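Local coordinates for protein monooxygenase (Agrobacterium tumefaciens, PDB 2I7G) that probably catalyses a flavin-dependent monooxygenation, as many luciferase-like TIM-barrel enzymes do, at residues V170-G174 with T175-A179. Numbering follows the deposited sequence.
Sequences VTWSG and TKHPA
W172 meets H177 across a short loop whose two limbs are held together by an aromatic side chain and by water. From the tryptophan CB, CG runs anti to the backbone N (chi1 -179°), which lays the indole along the chain ahead, and G174 N sits over one face near the rim. On the pyrrole side NE1 is hydrogen-bonded to D159 of helix 150-166. On the benzo side CE3 stays 3.9 Å from P178 O, while CZ3 comes within 3.7 Å of P178 O, H177 O and H177 CB; CH2 also packs on that CB. Both carbonyl oxygens thus reach the benzo edge at CZ3, H177 O in the ring plane. The imidazole crosses the six-membered ring obliquely, with planes at 84°. It is held by H177 ND1 donating to a lone pair of P178 O over 2.8 Å, the N-H...O angle being 148°, while NE2 bonds D108. This loop closes a beta-hairpin of strands 169-172 and 180-181, part of a small three-stranded antiparallel sheet peripheral to the TIM barrel, with W172 and H177 both resting on L160 of helix 150-166. Where the limbs enter the hairpin, A179 CA makes a CA-H...O contact of 3.4 Å with W172 O, and its CB touches S173 CB. Between the limbs, one water accepts from G174 N and donates to H177 O at 2.9 Å; a second also donates to H177 O, and weakly to G174 O.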
ATOM      1  N   VAL B 170     -12.646   2.700 -18.394  1.00 27.41           N
ATOM      2  CA  VAL B 170     -12.717   4.152 -18.646  1.00 27.55           C
ATOM      3  C   VAL B 170     -11.955   4.615 -19.874  1.00 26.68           C
ATOM      4  O   VAL B 170     -10.963   4.002 -20.282  1.00 24.19           O
ATOM      5  CB  VAL B 170     -12.237   4.997 -17.438  1.00 28.23           C
ATOM      6  CG1 VAL B 170     -13.106   4.738 -16.207  1.00 29.44           C
ATOM      7  CG2 VAL B 170     -10.774   4.712 -17.144  1.00 29.83           C
ATOM      8  N   THR B 171     -12.454   5.707 -20.456  1.00 26.24           N
ATOM      9  CA  THR B 171     -11.770   6.469 -21.487  1.00 25.51           C
ATOM     10  C   THR B 171     -11.694   7.889 -20.936  1.00 26.62           C
ATOM     11  O   THR B 171     -12.723   8.495 -20.610  1.00 26.49           O
ATOM     12  CB  THR B 171     -12.526   6.410 -22.844  1.00 26.75           C
ATOM     13  OG1 THR B 171     -12.423   5.075 -23.367  1.00 24.63           O
ATOM     14  CG2 THR B 171     -11.935   7.406 -23.853  1.00 24.50           C
ATOM     15  N   TRP B 172     -10.482   8.405 -20.806  1.00 25.76           N
ATOM     16  CA  TRP B 172     -10.245   9.682 -20.152  1.00 25.78           C
ATOM     17  C   TRP B 172      -9.041  10.305 -20.826  1.00 25.76           C
ATOM     18  O   TRP B 172      -8.112   9.604 -21.195  1.00 26.14           O
ATOM     19  CB  TRP B 172      -9.982   9.511 -18.633  1.00 25.08           C
ATOM     20  CG  TRP B 172      -9.757  10.830 -17.924  1.00 24.88           C
ATOM     21  CD1 TRP B 172     -10.707  11.594 -17.270  1.00 22.87           C
ATOM     22  CD2 TRP B 172      -8.517  11.576 -17.832  1.00 24.60           C
ATOM     23  NE1 TRP B 172     -10.130  12.729 -16.769  1.00 24.10           N
ATOM     24  CE2 TRP B 172      -8.797  12.760 -17.102  1.00 24.47           C
ATOM     25  CE3 TRP B 172      -7.206  11.355 -18.285  1.00 23.71           C
ATOM     26  CZ2 TRP B 172      -7.808  13.733 -16.818  1.00 24.12           C
ATOM     27  CZ3 TRP B 172      -6.221  12.313 -18.001  1.00 25.15           C
ATOM     28  CH2 TRP B 172      -6.531  13.493 -17.276  1.00 23.61           C
ATOM     29  N   SER B 173      -9.066  11.613 -21.015  1.00 25.71           N
ATOM     30  CA  SER B 173      -7.880  12.347 -21.475  1.00 26.40           C
ATOM     31  C   SER B 173      -7.842  13.756 -20.866  1.00 26.78           C
ATOM     32  O   SER B 173      -8.862  14.274 -20.422  1.00 25.34           O
ATOM     33  CB  SER B 173      -7.805  12.384 -23.016  1.00 26.65           C
ATOM     34  OG  SER B 173      -8.883  13.131 -23.534  1.00 28.02           O
ATOM     35  N   GLY B 174      -6.651  14.334 -20.793  1.00 27.32           N
ATOM     36  CA  GLY B 174      -6.472  15.666 -20.205  1.00 29.61           C
ATOM     37  C   GLY B 174      -5.168  16.255 -20.696  1.00 30.79           C
ATOM     38  O   GLY B 174      -4.666  15.873 -21.775  1.00 31.78           O
ATOM     39  N   THR B 175      -4.605  17.167 -19.918  1.00 31.33           N
ATOM     40  CA  THR B 175      -3.380  17.853 -20.312  1.00 33.13           C
ATOM     41  C   THR B 175      -2.189  17.527 -19.400  1.00 34.46           C
ATOM     42  O   THR B 175      -1.040  17.752 -19.784  1.00 35.81           O
ATOM     43  CB  THR B 175      -3.573  19.400 -20.358  1.00 33.56           C
ATOM     44  OG1 THR B 175      -3.698  19.904 -19.027  1.00 33.76           O
ATOM     45  CG2 THR B 175      -4.820  19.789 -21.145  1.00 32.95           C
ATOM     46  N   LYS B 176      -2.461  17.033 -18.187  1.00 35.29           N
ATOM     47  CA  LYS B 176      -1.425  16.833 -17.166  1.00 36.19           C
ATOM     48  C   LYS B 176      -1.302  15.371 -16.727  1.00 36.00           C
ATOM     49  O   LYS B 176      -0.698  15.079 -15.681  1.00 37.99           O
ATOM     50  CB  LYS B 176      -1.705  17.704 -15.915  1.00 36.43           C
ATOM     51  CG  LYS B 176      -1.739  19.202 -16.115  1.00 39.20           C
ATOM     52  CD  LYS B 176      -0.463  19.721 -16.766  1.00 42.77           C
ATOM     53  CE  LYS B 176      -0.227  21.181 -16.437  1.00 45.53           C
ATOM     54  NZ  LYS B 176       0.715  21.780 -17.424  1.00 46.33           N
ATOM     55  N   HIS B 177      -1.904  14.456 -17.488  1.00 34.92           N
ATOM     56  CA  HIS B 177      -1.885  13.029 -17.180  1.00 33.47           C
ATOM     57  C   HIS B 177      -2.083  12.277 -18.499  1.00 32.09           C
ATOM     58  O   HIS B 177      -2.855  12.725 -19.354  1.00 30.97           O
ATOM     59  CB  HIS B 177      -2.988  12.670 -16.157  1.00 34.19           C
ATOM     60  CG  HIS B 177      -2.956  11.236 -15.681  1.00 35.31           C
ATOM     61  ND1 HIS B 177      -3.421  10.183 -16.443  1.00 39.25           N
ATOM     62  CD2 HIS B 177      -2.508  10.687 -14.523  1.00 36.97           C
ATOM     63  CE1 HIS B 177      -3.264   9.052 -15.777  1.00 40.03           C
ATOM     64  NE2 HIS B 177      -2.710   9.329 -14.609  1.00 36.38           N
ATOM     65  N   PRO B 178      -1.370  11.147 -18.692  1.00 30.75           N
ATOM     66  CA  PRO B 178      -1.586  10.399 -19.940  1.00 30.25           C
ATOM     67  C   PRO B 178      -3.043   9.945 -20.160  1.00 29.32           C
ATOM     68  O   PRO B 178      -3.795   9.726 -19.191  1.00 29.31           O
ATOM     69  CB  PRO B 178      -0.644   9.187 -19.810  1.00 30.65           C
ATOM     70  CG  PRO B 178       0.362   9.604 -18.774  1.00 30.83           C
ATOM     71  CD  PRO B 178      -0.345  10.523 -17.834  1.00 30.74           C
ATOM     72  N   ALA B 179      -3.417   9.800 -21.430  1.00 28.81           N
ATOM     73  CA  ALA B 179      -4.748   9.341 -21.812  1.00 27.34           C
ATOM     74  C   ALA B 179      -4.959   7.875 -21.408  1.00 26.83           C
ATOM     75  O   ALA B 179      -4.011   7.082 -21.340  1.00 27.69           O
ATOM     76  CB  ALA B 179      -4.960   9.517 -23.313  1.00 27.91           C
TER
HETATM   77  O   HOH W   1      -4.632  12.644 -21.591  1.00 31.33           O
HETATM   78  O   HOH W   2      -1.469  14.738 -21.538  1.00 55.09           O